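Local coordinates for lipoprotein (Burkholderia cenocepacia, PDB 4QHQ), which binds methionine and probably serves as the substrate-binding lipoprotein of an ABC transporter for its uptake, at residues I171-A176 / G235-S240; Q158-L163 / L177-Q182; S81-Y86 / L115-T120; L102-P105 / N110-R113; V17-A22 / V30-F35. All blocks are in the same frame, centred on the assembly; numbering follows the deposited sequence.

Interaction 1: residues I171-A176 / G235-S240; sequences INTNYA and GSMVAS. With MET (methionine), chain B.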
# COMPACT_ATOMS: atom_id res chain seq x y z
N ILE A 171 3.38 8.20 4.36
CA ILE A 171 4.20 7.11 3.82
C ILE A 171 3.50 5.77 3.94
O ILE A 171 3.04 5.41 5.02
CB ILE A 171 5.57 7.01 4.54
CG1 ILE A 171 6.28 8.37 4.56
CG2 ILE A 171 6.47 5.95 3.90
CD1 ILE A 171 7.65 8.32 5.23
N ASN A 172 3.39 5.07 2.81
CA ASN A 172 2.84 3.71 2.80
C ASN A 172 3.55 2.81 3.79
O ASN A 172 4.77 2.83 3.92
CB ASN A 172 2.91 3.10 1.40
CG ASN A 172 1.99 3.78 0.41
OD1 ASN A 172 0.82 3.39 0.24
ND2 ASN A 172 2.52 4.79 -0.25
N THR A 173 2.77 1.99 4.48
CA THR A 173 3.31 1.19 5.56
C THR A 173 4.43 0.23 5.13
O THR A 173 5.39 0.06 5.87
CB THR A 173 2.17 0.49 6.31
OG1 THR A 173 1.45 1.48 7.07
CG2 THR A 173 2.68 -0.59 7.23
N ASN A 174 4.35 -0.36 3.94
CA ASN A 174 5.43 -1.27 3.51
C ASN A 174 6.78 -0.55 3.46
O ASN A 174 7.79 -1.09 3.90
CB ASN A 174 5.10 -1.96 2.18
CG ASN A 174 4.98 -1.00 1.03
OD1 ASN A 174 4.00 -0.27 0.91
ND2 ASN A 174 6.01 -0.97 0.18
N TYR A 175 6.77 0.68 2.95
CA TYR A 175 7.99 1.47 2.87
C TYR A 175 8.42 2.00 4.24
O TYR A 175 9.61 2.06 4.54
CB TYR A 175 7.83 2.62 1.88
CG TYR A 175 7.67 2.16 0.45
CD1 TYR A 175 8.58 1.28 -0.13
CD2 TYR A 175 6.62 2.63 -0.33
CE1 TYR A 175 8.43 0.87 -1.44
CE2 TYR A 175 6.46 2.21 -1.64
CZ TYR A 175 7.38 1.35 -2.19
OH TYR A 175 7.25 0.93 -3.50
N ALA A 176 7.44 2.40 5.06
CA ALA A 176 7.74 2.87 6.41
C ALA A 176 8.42 1.77 7.21
O ALA A 176 9.47 2.00 7.82
CB ALA A 176 6.48 3.35 7.11
N GLY A 235 0.83 -4.94 14.73
CA GLY A 235 -0.46 -4.29 14.58
C GLY A 235 -0.54 -3.29 13.44
O GLY A 235 -1.61 -2.79 13.11
N SER A 236 0.61 -2.97 12.83
CA SER A 236 0.63 -2.05 11.70
C SER A 236 0.01 -2.67 10.44
O SER A 236 -0.38 -1.96 9.51
CB SER A 236 2.06 -1.60 11.39
OG SER A 236 2.83 -2.68 10.89
N MET A 237 -0.07 -4.00 10.42
CA MET A 237 -0.72 -4.73 9.35
C MET A 237 -1.73 -5.65 10.02
O MET A 237 -1.42 -6.32 11.00
CB MET A 237 0.31 -5.53 8.55
CG MET A 237 1.22 -4.64 7.72
SD MET A 237 2.77 -5.42 7.21
CE MET A 237 2.17 -6.89 6.39
N VAL A 238 -2.96 -5.62 9.51
CA VAL A 238 -4.05 -6.40 10.06
C VAL A 238 -4.56 -7.36 8.99
O VAL A 238 -4.89 -6.93 7.88
CB VAL A 238 -5.18 -5.48 10.56
CG1 VAL A 238 -6.38 -6.31 11.00
CG2 VAL A 238 -4.69 -4.57 11.70
N ALA A 239 -4.59 -8.65 9.30
CA ALA A 239 -5.01 -9.64 8.33
C ALA A 239 -6.41 -9.33 7.81
O ALA A 239 -7.29 -8.89 8.55
CB ALA A 239 -4.96 -11.06 8.91
N SER A 240 -6.61 -9.57 6.52
CA SER A 240 -7.91 -9.36 5.90
C SER A 240 -8.67 -10.67 5.71
O SER A 240 -9.50 -10.78 4.82
CB SER A 240 -7.76 -8.65 4.56
OG SER A 240 -7.09 -7.41 4.70
N MET B . 0.99 -2.15 0.82
CA MET B . 0.63 -0.83 0.32
C MET B . -0.41 -0.18 1.22
O MET B . -1.32 -0.86 1.67
CB MET B . 0.09 -0.95 -1.11
CG MET B . -0.29 0.39 -1.76
SD MET B . -0.97 0.18 -3.42
CE MET B . 0.47 -0.41 -4.32
OXT MET B . -0.33 1.03 1.52
O HOH W 1 0.06 0.76 9.36
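A first torsion of -72° in Thr173 places OG1 beside its own backbone N and methyl CG2 anti to that N, so the two branches meet Ser236 and Met237 in different ways. The methyl makes only van der Waals contact across the segments. Its CG2 lies 4.1 Å from Ser236 O and 4.3 Å from Met237 CG, both loose distances, and no direct hydrogen bond crosses between the two segments. The hydroxyl works through water instead. Thr173 OG1 donates to a water molecule 2.8 Å away, and that water donates in turn to Ser236 O, also at 2.8 Å, so the buried carbonyl gains a polar partner. Ser236 OG does not join this chain, being hydrogen-bonded to Phe233 O. In the two-lobed architecture of periplasmic binding proteins, residues 171-176 leave the five-stranded sheet and enter helix 173-178, while residues 235-240 run into strand 238-239 at the edge of the six-stranded sheet. The contact therefore joins the two lobes and buries 92 Å² in all, summed over both segments. One residue along the same helical turn, Asn174 takes a first torsion of 64°, with CG wedged between the backbone N and the carbonyl carbon, and this brings its amide up to the ligand. Asn174 OD1 is 3.5 Å from CA of the methionine and accepts a hydrogen bond from Tyr38 OH, whereas Asn174 ND2 sits 3.3 Å above the plane of the Tyr175 ring, over its centre.

Interaction 2: residues Q158-L163 / L177-Q182; sequences QLPRVL and LAANLQ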
# COMPACT_ATOMS: atom_id res chain seq x y z
N GLN A 158 10.30 6.60 -2.32
CA GLN A 158 11.36 7.54 -1.94
C GLN A 158 11.05 8.30 -0.65
O GLN A 158 11.96 8.88 -0.05
CB GLN A 158 11.64 8.55 -3.06
CG GLN A 158 12.01 7.96 -4.41
CD GLN A 158 13.30 7.15 -4.38
OE1 GLN A 158 14.13 7.30 -3.49
NE2 GLN A 158 13.47 6.30 -5.38
N LEU A 159 9.79 8.31 -0.24
CA LEU A 159 9.35 9.13 0.89
C LEU A 159 10.13 8.97 2.21
O LEU A 159 10.42 10.00 2.85
CB LEU A 159 7.84 8.97 1.10
CG LEU A 159 7.02 9.66 -0.01
CD1 LEU A 159 5.57 9.19 -0.01
CD2 LEU A 159 7.09 11.18 0.10
N PRO A 160 10.48 7.73 2.62
CA PRO A 160 11.26 7.64 3.86
C PRO A 160 12.59 8.37 3.76
O PRO A 160 13.09 8.87 4.78
CB PRO A 160 11.52 6.14 4.00
CG PRO A 160 10.38 5.49 3.30
CD PRO A 160 10.03 6.40 2.15
N ARG A 161 13.15 8.45 2.56
CA ARG A 161 14.45 9.06 2.37
C ARG A 161 14.44 10.58 2.14
O ARG A 161 15.48 11.16 1.84
CB ARG A 161 15.24 8.33 1.28
CG ARG A 161 15.59 6.91 1.70
CD ARG A 161 16.44 6.18 0.67
NE ARG A 161 15.74 5.90 -0.59
CZ ARG A 161 14.78 4.99 -0.74
NH1 ARG A 161 14.38 4.27 0.30
NH2 ARG A 161 14.21 4.80 -1.93
N VAL A 162 13.28 11.21 2.31
CA VAL A 162 13.23 12.68 2.33
C VAL A 162 12.78 13.23 3.68
O VAL A 162 12.62 14.44 3.83
CB VAL A 162 12.33 13.27 1.21
CG1 VAL A 162 12.76 12.76 -0.17
CG2 VAL A 162 10.85 12.97 1.48
N LEU A 163 12.59 12.35 4.65
CA LEU A 163 12.12 12.77 5.98
C LEU A 163 12.98 13.85 6.63
O LEU A 163 12.46 14.69 7.37
CB LEU A 163 11.99 11.58 6.91
CG LEU A 163 10.62 10.91 6.80
CD1 LEU A 163 10.56 9.66 7.66
CD2 LEU A 163 9.51 11.88 7.20
N LEU A 177 7.84 0.57 7.19
CA LEU A 177 8.44 -0.56 7.89
C LEU A 177 9.84 -0.90 7.37
O LEU A 177 10.74 -1.20 8.15
CB LEU A 177 7.53 -1.79 7.79
CG LEU A 177 6.25 -1.72 8.63
CD1 LEU A 177 5.32 -2.86 8.27
CD2 LEU A 177 6.56 -1.74 10.12
N ALA A 178 10.03 -0.84 6.06
CA ALA A 178 11.33 -1.18 5.47
C ALA A 178 12.39 -0.16 5.87
O ALA A 178 13.58 -0.47 5.86
CB ALA A 178 11.22 -1.31 3.96
N ALA A 179 11.94 1.03 6.25
CA ALA A 179 12.84 2.10 6.69
C ALA A 179 12.94 2.16 8.21
O ALA A 179 13.44 3.13 8.76
CB ALA A 179 12.36 3.43 6.14
N ASN A 180 12.45 1.11 8.87
CA ASN A 180 12.49 1.00 10.33
C ASN A 180 11.65 2.02 11.09
O ASN A 180 11.93 2.35 12.25
CB ASN A 180 13.93 0.95 10.86
CG ASN A 180 14.67 -0.29 10.40
OD1 ASN A 180 14.46 -1.38 10.94
ND2 ASN A 180 15.52 -0.14 9.39
N LEU A 181 10.61 2.52 10.43
CA LEU A 181 9.58 3.29 11.10
C LEU A 181 8.48 2.32 11.52
O LEU A 181 8.16 1.38 10.79
CB LEU A 181 9.00 4.35 10.16
CG LEU A 181 9.99 5.36 9.58
CD1 LEU A 181 9.38 6.09 8.40
CD2 LEU A 181 10.44 6.35 10.66
N GLN A 182 7.93 2.52 12.71
CA GLN A 182 6.83 1.68 13.16
C GLN A 182 5.55 2.49 13.20
O GLN A 182 5.42 3.41 13.99
CB GLN A 182 7.13 1.08 14.54
CG GLN A 182 5.93 0.39 15.20
CD GLN A 182 5.27 -0.65 14.31
OE1 GLN A 182 4.05 -0.62 14.11
NE2 GLN A 182 6.06 -1.58 13.78
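A Schellman motif ends helix 173-178, and the turn it makes brings Ala179 and Leu181 against residues 158-163, Ala179 at Pro160 of the 3-10 segment and Leu181 at Leu163. The evidence is a pair of backbone bonds: Asn180 N reaches Leu177 O at 3.0 Å, and Leu181 N returns to Ala176 O. Asn180 supplies the positive phi, 65°, at the C-prime position. Two separate apolar touches follow from this reversal. In the first, the methyl of Ala179 meets the pyrrolidine ring of Pro160, with Ala179 CB 3.6 Å from Pro160 CB and 4.0 Å from Pro160 CG, so the ring is met along its CB-CG side. The second lies deeper, where Leu163 and Leu181 reach toward each other tip to tip and Leu163 CD1 stands 3.8 Å from Leu181 CD1. At Leu181 a first torsion of -58° holds CG beside the backbone N, anti to the carbonyl carbon, and this carries the branched end across to its partner. Leu163 also packs on Ala169 and Ile171 of strand 168-171, which places this second touch against the sheet. Within residues 158-163, Arg161 NH2 donates to Gln158 OE1 at 2.9 Å. That bond is bent, with an angle of 136° at the hydrogen, and the nitrogen stands above the plane of the amide carbonyl. No hydrogen bond crosses between the segments, so the interface consists of two hydrocarbon touches that join the loop following strand 150-154 to a helix terminus of the Schellman type.

Interaction 3: residues S81-Y86 / L115-T120; sequences SPIGVY and LLLLQT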
# COMPACT_ATOMS: atom_id res chain seq x y z
N SER A 81 -3.24 -2.07 5.96
CA SER A 81 -2.19 -1.40 6.71
C SER A 81 -2.41 0.10 6.66
O SER A 81 -1.94 0.77 5.73
CB SER A 81 -0.81 -1.76 6.14
OG SER A 81 -0.72 -1.41 4.78
N PRO A 82 -3.12 0.63 7.66
CA PRO A 82 -3.43 2.07 7.73
C PRO A 82 -2.20 2.94 7.49
O PRO A 82 -1.15 2.75 8.09
CB PRO A 82 -3.94 2.23 9.15
CG PRO A 82 -4.60 0.92 9.44
CD PRO A 82 -3.67 -0.09 8.81
N ILE A 83 -2.35 3.89 6.57
CA ILE A 83 -1.23 4.73 6.20
C ILE A 83 -1.01 5.80 7.27
O ILE A 83 -1.96 6.33 7.87
CB ILE A 83 -1.43 5.33 4.79
CG1 ILE A 83 -0.11 5.87 4.23
CG2 ILE A 83 -2.54 6.35 4.75
CD1 ILE A 83 -0.14 6.07 2.71
N GLY A 84 0.26 6.09 7.53
CA GLY A 84 0.59 7.04 8.56
C GLY A 84 1.27 8.30 8.06
O GLY A 84 1.78 8.35 6.92
N VAL A 85 1.26 9.30 8.93
CA VAL A 85 2.02 10.53 8.73
C VAL A 85 3.21 10.46 9.68
O VAL A 85 3.05 10.15 10.88
CB VAL A 85 1.18 11.76 9.10
CG1 VAL A 85 1.97 13.03 8.86
CG2 VAL A 85 -0.11 11.79 8.30
N TYR A 86 4.39 10.78 9.15
CA TYR A 86 5.65 10.66 9.89
C TYR A 86 6.37 11.99 9.87
O TYR A 86 6.22 12.77 8.94
CB TYR A 86 6.55 9.58 9.29
CG TYR A 86 5.89 8.23 9.31
CD1 TYR A 86 5.06 7.85 8.28
CD2 TYR A 86 6.04 7.38 10.40
CE1 TYR A 86 4.40 6.63 8.30
CE2 TYR A 86 5.39 6.18 10.44
CZ TYR A 86 4.59 5.79 9.38
OH TYR A 86 3.95 4.58 9.44
N LEU A 115 -4.02 12.59 0.66
CA LEU A 115 -4.68 13.88 0.77
C LEU A 115 -5.97 13.76 1.57
O LEU A 115 -6.33 14.68 2.31
CB LEU A 115 -4.94 14.46 -0.63
CG LEU A 115 -3.67 14.85 -1.38
CD1 LEU A 115 -4.00 15.41 -2.75
CD2 LEU A 115 -2.88 15.86 -0.57
N LEU A 116 -6.65 12.63 1.44
CA LEU A 116 -7.84 12.38 2.24
C LEU A 116 -7.50 12.28 3.72
O LEU A 116 -8.23 12.80 4.57
CB LEU A 116 -8.55 11.10 1.79
CG LEU A 116 -9.25 11.16 0.43
CD1 LEU A 116 -9.82 9.79 0.07
CD2 LEU A 116 -10.35 12.20 0.45
N LEU A 117 -6.40 11.61 4.05
CA LEU A 117 -5.97 11.52 5.44
C LEU A 117 -5.67 12.91 5.98
O LEU A 117 -6.10 13.26 7.09
CB LEU A 117 -4.75 10.63 5.59
CG LEU A 117 -4.21 10.51 7.02
CD1 LEU A 117 -5.26 9.95 7.97
CD2 LEU A 117 -2.95 9.68 7.07
N LEU A 118 -4.94 13.71 5.21
CA LEU A 118 -4.65 15.09 5.63
C LEU A 118 -5.93 15.90 5.81
O LEU A 118 -6.02 16.74 6.71
CB LEU A 118 -3.70 15.78 4.65
CG LEU A 118 -2.27 15.24 4.57
CD1 LEU A 118 -1.46 16.01 3.55
CD2 LEU A 118 -1.59 15.26 5.94
N GLN A 119 -6.92 15.63 4.96
CA GLN A 119 -8.22 16.29 5.08
C GLN A 119 -8.92 15.84 6.35
O GLN A 119 -9.46 16.66 7.09
CB GLN A 119 -9.09 16.00 3.85
CG GLN A 119 -10.48 16.62 3.95
CD GLN A 119 -11.26 16.53 2.65
OE1 GLN A 119 -11.57 17.55 2.03
NE2 GLN A 119 -11.59 15.31 2.23
N THR A 120 -8.92 14.53 6.59
CA THR A 120 -9.50 13.96 7.80
C THR A 120 -8.89 14.61 9.05
O THR A 120 -9.60 14.92 10.02
CB THR A 120 -9.30 12.43 7.86
OG1 THR A 120 -10.07 11.80 6.83
CG2 THR A 120 -9.76 11.87 9.21
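Leu117 pushes its CD2 methyl between Ile83 and Val85, overlapping both from the helix side. The closest carbon partner is Val85, whose CG2 lies 3.7 Å from Leu117 CD2. Ile83 is touched more lightly, with its CG2 at 4.1 Å from the same methyl, while Ile83 O comes within 3.6 Å of Leu117 CD2. In both pairs the side chains cross obliquely, neither stacking lengthwise nor meeting end to end. The first torsion of Leu117, 178°, puts CG anti to the backbone N, and the chain thereby extends from helix 108-120 toward the strand. At Val85 the branch used is CG2, anti to the carbonyl carbon. Leu118 adds a marginal touch, its CD2 being 4.4 Å from Val85 CG2. Helix 108-120 thus packs on the strand 84-86 region of the five-stranded sheet, where Val85 also rests on Val170 of the adjacent strand 168-171. Backbone bonds tie the strand into the sheet: Gly84 pairs with Ile171, and Val85 with Ala189. All four touching residues are buried, and no hydrogen bond or salt bridge passes between the segments. The chemistry is that of branched aliphatic chains pressed together away from water, which implies that between these two segments the fit rests on shape and dispersion, although Arg113 of the same helix makes a weak hydrogen bond to Ser81 O.

Interaction 4: residues L102-P105 / N110-R113; sequences LAVP and NENR. With MET (methionine), chain B.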
# COMPACT_ATOMS: atom_id res chain seq x y z
N LEU A 102 5.35 19.38 3.28
CA LEU A 102 4.90 18.00 3.41
C LEU A 102 5.23 17.24 2.13
O LEU A 102 5.44 17.84 1.08
CB LEU A 102 3.39 17.92 3.64
CG LEU A 102 2.80 18.66 4.84
CD1 LEU A 102 1.36 18.21 5.10
CD2 LEU A 102 3.65 18.43 6.06
N ALA A 103 5.29 15.93 2.24
CA ALA A 103 5.47 15.09 1.07
C ALA A 103 4.43 13.98 1.09
O ALA A 103 4.12 13.42 2.16
CB ALA A 103 6.88 14.52 1.03
N VAL A 104 3.86 13.70 -0.08
CA VAL A 104 2.89 12.61 -0.24
C VAL A 104 3.25 11.78 -1.48
O VAL A 104 4.00 12.25 -2.35
CB VAL A 104 1.44 13.14 -0.38
CG1 VAL A 104 1.02 13.91 0.87
CG2 VAL A 104 1.28 13.99 -1.63
N PRO A 105 2.73 10.53 -1.58
CA PRO A 105 2.94 9.75 -2.80
C PRO A 105 2.39 10.44 -4.04
O PRO A 105 1.51 11.29 -3.95
CB PRO A 105 2.15 8.47 -2.53
CG PRO A 105 2.10 8.35 -1.02
CD PRO A 105 1.94 9.78 -0.58
N ASN A 110 -2.73 6.38 -4.22
CA ASN A 110 -2.12 6.67 -2.92
C ASN A 110 -1.95 8.17 -2.65
O ASN A 110 -1.98 8.58 -1.49
CB ASN A 110 -0.81 5.91 -2.75
CG ASN A 110 -1.05 4.43 -2.59
OD1 ASN A 110 -1.60 3.98 -1.57
ND2 ASN A 110 -0.66 3.67 -3.61
N GLU A 111 -1.83 8.98 -3.69
CA GLU A 111 -1.82 10.42 -3.50
C GLU A 111 -3.19 10.83 -2.98
O GLU A 111 -3.30 11.58 -2.00
CB GLU A 111 -1.51 11.18 -4.80
CG GLU A 111 -1.70 12.67 -4.60
CD GLU A 111 -0.93 13.55 -5.56
OE1 GLU A 111 -0.28 13.06 -6.50
OE2 GLU A 111 -0.98 14.78 -5.35
N ASN A 112 -4.24 10.33 -3.62
CA ASN A 112 -5.60 10.60 -3.19
C ASN A 112 -5.80 10.18 -1.74
O ASN A 112 -6.34 10.94 -0.92
CB ASN A 112 -6.59 9.88 -4.10
CG ASN A 112 -8.02 10.17 -3.73
OD1 ASN A 112 -8.49 11.29 -3.87
ND2 ASN A 112 -8.73 9.14 -3.27
N ARG A 113 -5.33 8.98 -1.42
CA ARG A 113 -5.41 8.44 -0.08
C ARG A 113 -4.73 9.35 0.95
O ARG A 113 -5.28 9.63 2.03
CB ARG A 113 -4.73 7.08 -0.08
CG ARG A 113 -4.70 6.39 1.27
CD ARG A 113 -3.94 5.09 1.11
NE ARG A 113 -4.06 4.24 2.28
CZ ARG A 113 -3.45 3.07 2.40
NH1 ARG A 113 -2.65 2.64 1.42
NH2 ARG A 113 -3.62 2.33 3.48
N MET B . 0.99 -2.15 0.82
CA MET B . 0.63 -0.83 0.32
C MET B . -0.41 -0.18 1.22
O MET B . -1.32 -0.86 1.67
CB MET B . 0.09 -0.95 -1.11
CG MET B . -0.29 0.39 -1.76
SD MET B . -0.97 0.18 -3.42
CE MET B . 0.47 -0.41 -4.32
OXT MET B . -0.33 1.03 1.52
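The guanidinium of Arg113 is used at its edge: OXT of the bound methionine lies near its plane, and Asn110 OD1 lies in it. Arg113 NH1 donates to the ligand OXT over 2.8 Å, with a bent angle of 139° at the hydrogen. The same nitrogen makes a straighter but weak bond to Asn110 OD1 at 3.4 Å. An extended chain from CG to NE carries the group from the helix to the ligand, and NH2 is held by a salt bridge to Glu191. The Asn110 amide is held at both ends, OD1 by His57 and ND2 by Asp107, while Asn110 ND2 approaches the methionine SD to 3.5 Å. On the strand side, Pro105 packs against the first turn of helix 108-120. Its side chain crosses that of Asn110 at about a right angle, with Pro105 CB 3.9 Å from Asn110 CB. Glu111 packs closely on the strand end, its CB only 3.1 Å from Pro105 O, and Val104 CG2 gives a looser touch to Glu111 CG at 4.4 Å. The short connection from strand 101-105 into helix 108-120 thus sets Asn110 and Arg113 side by side on one helical turn. An arginine paired with the ligand carboxylate is a familiar feature of amino acid sites in periplasmic binding proteins.

Interaction 5: residues V17-A22 / V30-F35; sequences VVQKVA and VKVIEF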
# COMPACT_ATOMS: atom_id res chain seq x y z
N VAL A 17 6.77 -17.05 4.41
CA VAL A 17 5.87 -17.93 5.15
C VAL A 17 4.85 -18.57 4.20
O VAL A 17 4.60 -19.77 4.27
CB VAL A 17 5.14 -17.19 6.29
CG1 VAL A 17 4.27 -18.16 7.09
CG2 VAL A 17 6.16 -16.51 7.20
N VAL A 18 4.27 -17.77 3.31
CA VAL A 18 3.27 -18.29 2.39
C VAL A 18 3.89 -19.38 1.51
O VAL A 18 3.26 -20.41 1.23
CB VAL A 18 2.69 -17.20 1.49
CG1 VAL A 18 1.59 -17.79 0.61
CG2 VAL A 18 2.14 -16.04 2.32
N GLN A 19 5.13 -19.16 1.09
CA GLN A 19 5.86 -20.13 0.28
C GLN A 19 5.95 -21.47 0.98
O GLN A 19 5.73 -22.53 0.37
CB GLN A 19 7.27 -19.60 -0.01
CG GLN A 19 8.14 -20.51 -0.85
CD GLN A 19 9.49 -19.88 -1.15
OE1 GLN A 19 9.77 -19.51 -2.29
NE2 GLN A 19 10.32 -19.74 -0.13
N LYS A 20 6.24 -21.43 2.28
CA LYS A 20 6.34 -22.65 3.08
C LYS A 20 4.99 -23.35 3.23
O LYS A 20 4.88 -24.55 3.01
CB LYS A 20 6.94 -22.33 4.45
N VAL A 21 3.96 -22.58 3.58
CA VAL A 21 2.61 -23.12 3.71
C VAL A 21 2.10 -23.70 2.39
O VAL A 21 1.52 -24.79 2.36
CB VAL A 21 1.62 -22.03 4.19
CG1 VAL A 21 0.21 -22.57 4.22
CG2 VAL A 21 2.02 -21.55 5.58
N ALA A 22 2.32 -22.97 1.30
CA ALA A 22 1.89 -23.43 -0.02
C ALA A 22 2.47 -24.80 -0.36
O ALA A 22 1.79 -25.67 -0.88
CB ALA A 22 2.25 -22.42 -1.09
N VAL A 30 5.99 -22.38 -5.01
CA VAL A 30 5.91 -20.93 -5.16
C VAL A 30 7.29 -20.30 -5.19
O VAL A 30 8.13 -20.59 -4.34
CB VAL A 30 5.09 -20.30 -4.02
CG1 VAL A 30 5.20 -18.77 -4.03
CG2 VAL A 30 3.64 -20.73 -4.09
N LYS A 31 7.53 -19.45 -6.18
CA LYS A 31 8.75 -18.66 -6.21
C LYS A 31 8.39 -17.20 -5.99
O LYS A 31 7.46 -16.67 -6.61
CB LYS A 31 9.50 -18.84 -7.52
CG LYS A 31 9.96 -20.28 -7.76
CD LYS A 31 10.90 -20.78 -6.66
CE LYS A 31 11.29 -22.24 -6.89
NZ LYS A 31 12.26 -22.72 -5.86
N VAL A 32 9.09 -16.55 -5.07
CA VAL A 32 8.79 -15.17 -4.72
C VAL A 32 9.75 -14.25 -5.46
O VAL A 32 10.96 -14.28 -5.23
CB VAL A 32 8.89 -14.95 -3.21
CG1 VAL A 32 8.52 -13.52 -2.85
CG2 VAL A 32 7.97 -15.92 -2.49
N ILE A 33 9.18 -13.45 -6.36
CA ILE A 33 9.96 -12.53 -7.18
C ILE A 33 9.79 -11.13 -6.60
O ILE A 33 8.69 -10.61 -6.57
CB ILE A 33 9.46 -12.51 -8.63
CG1 ILE A 33 9.41 -13.93 -9.20
CG2 ILE A 33 10.36 -11.63 -9.50
CD1 ILE A 33 10.69 -14.69 -9.02
N GLU A 34 10.89 -10.53 -6.17
CA GLU A 34 10.84 -9.24 -5.49
C GLU A 34 11.06 -8.05 -6.42
O GLU A 34 11.91 -8.09 -7.32
CB GLU A 34 11.84 -9.23 -4.34
CG GLU A 34 11.61 -10.37 -3.36
CD GLU A 34 12.42 -10.24 -2.08
OE1 GLU A 34 12.85 -9.11 -1.76
OE2 GLU A 34 12.62 -11.27 -1.40
N PHE A 35 10.28 -7.00 -6.19
CA PHE A 35 10.40 -5.76 -6.93
C PHE A 35 10.64 -4.67 -5.90
O PHE A 35 10.21 -4.78 -4.75
CB PHE A 35 9.11 -5.47 -7.70
CG PHE A 35 8.84 -6.45 -8.81
CD1 PHE A 35 8.23 -7.66 -8.55
CD2 PHE A 35 9.20 -6.16 -10.11
CE1 PHE A 35 7.97 -8.57 -9.56
CE2 PHE A 35 8.95 -7.06 -11.14
CZ PHE A 35 8.34 -8.28 -10.86
O HOH W 2 6.04 -23.40 -2.28
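Helix 17-22 and strand 30-35 run nearly antiparallel, their axes inclined at 168° and approaching to 8.4 Å, with Gln19 and Val30 the nearest residues by CA position. This is the return leg of a beta-alpha-beta unit in which strand 2-7, helix 10-26 and strand 30-35 follow one another, and the reversal of direction between helix and strand is what such a crossover requires. Strand 30-35 is the outermost strand at one side of the six-stranded sheet, bonded through its backbone to strand 2-7. The apolar part of the contact is made by Ala22 and Val30, with Ala22 CB 3.7 Å from Val30 CG2. A first torsion of 170° at Val30 sets CG1 anti to the backbone N and leaves CG2 anti to the carbonyl carbon, and it is this second branch that meets the alanine methyl. Val30 is further packed by Trp15 of the same helix and by Leu216 of helix 211-220, so it is enclosed from more than one element. Nearer the surface, Gln19 lies extended beyond CG and passes over the start of the strand. Its CG is 3.5 Å from Val30 O, a contact that rests on the aliphatic part of the side chain. Beside this, the two backbones are joined by a water molecule, which donates to Gln19 O at 2.8 Å and accepts from Val30 N at 2.9 Å.

Interactions 1 and 4 both reach the bound methionine, from centres 16 Å apart: residues 171-176 bring Asn172 and Asn174, and residues 110-113 bring Asn110 and Arg113. The centre of interaction 3 lies 8 Å from that of interaction 4; the two share helix 108-120 and connect at Ile83 CG2, 3.6 Å from Arg113 NE. Interaction 3 also joins interaction 1 through a probable backbone hydrogen bond from Ile171 N to Gly84 O, 3.0 Å. Interaction 2 includes the C-terminal end of helix 173-178, whose start belongs to interaction 1, and packs Leu159 on Ala103 and Pro105 of interaction 4. Interaction 5 stands apart in the other lobe, its centre about 30 Å from those of interactions 3 and 4.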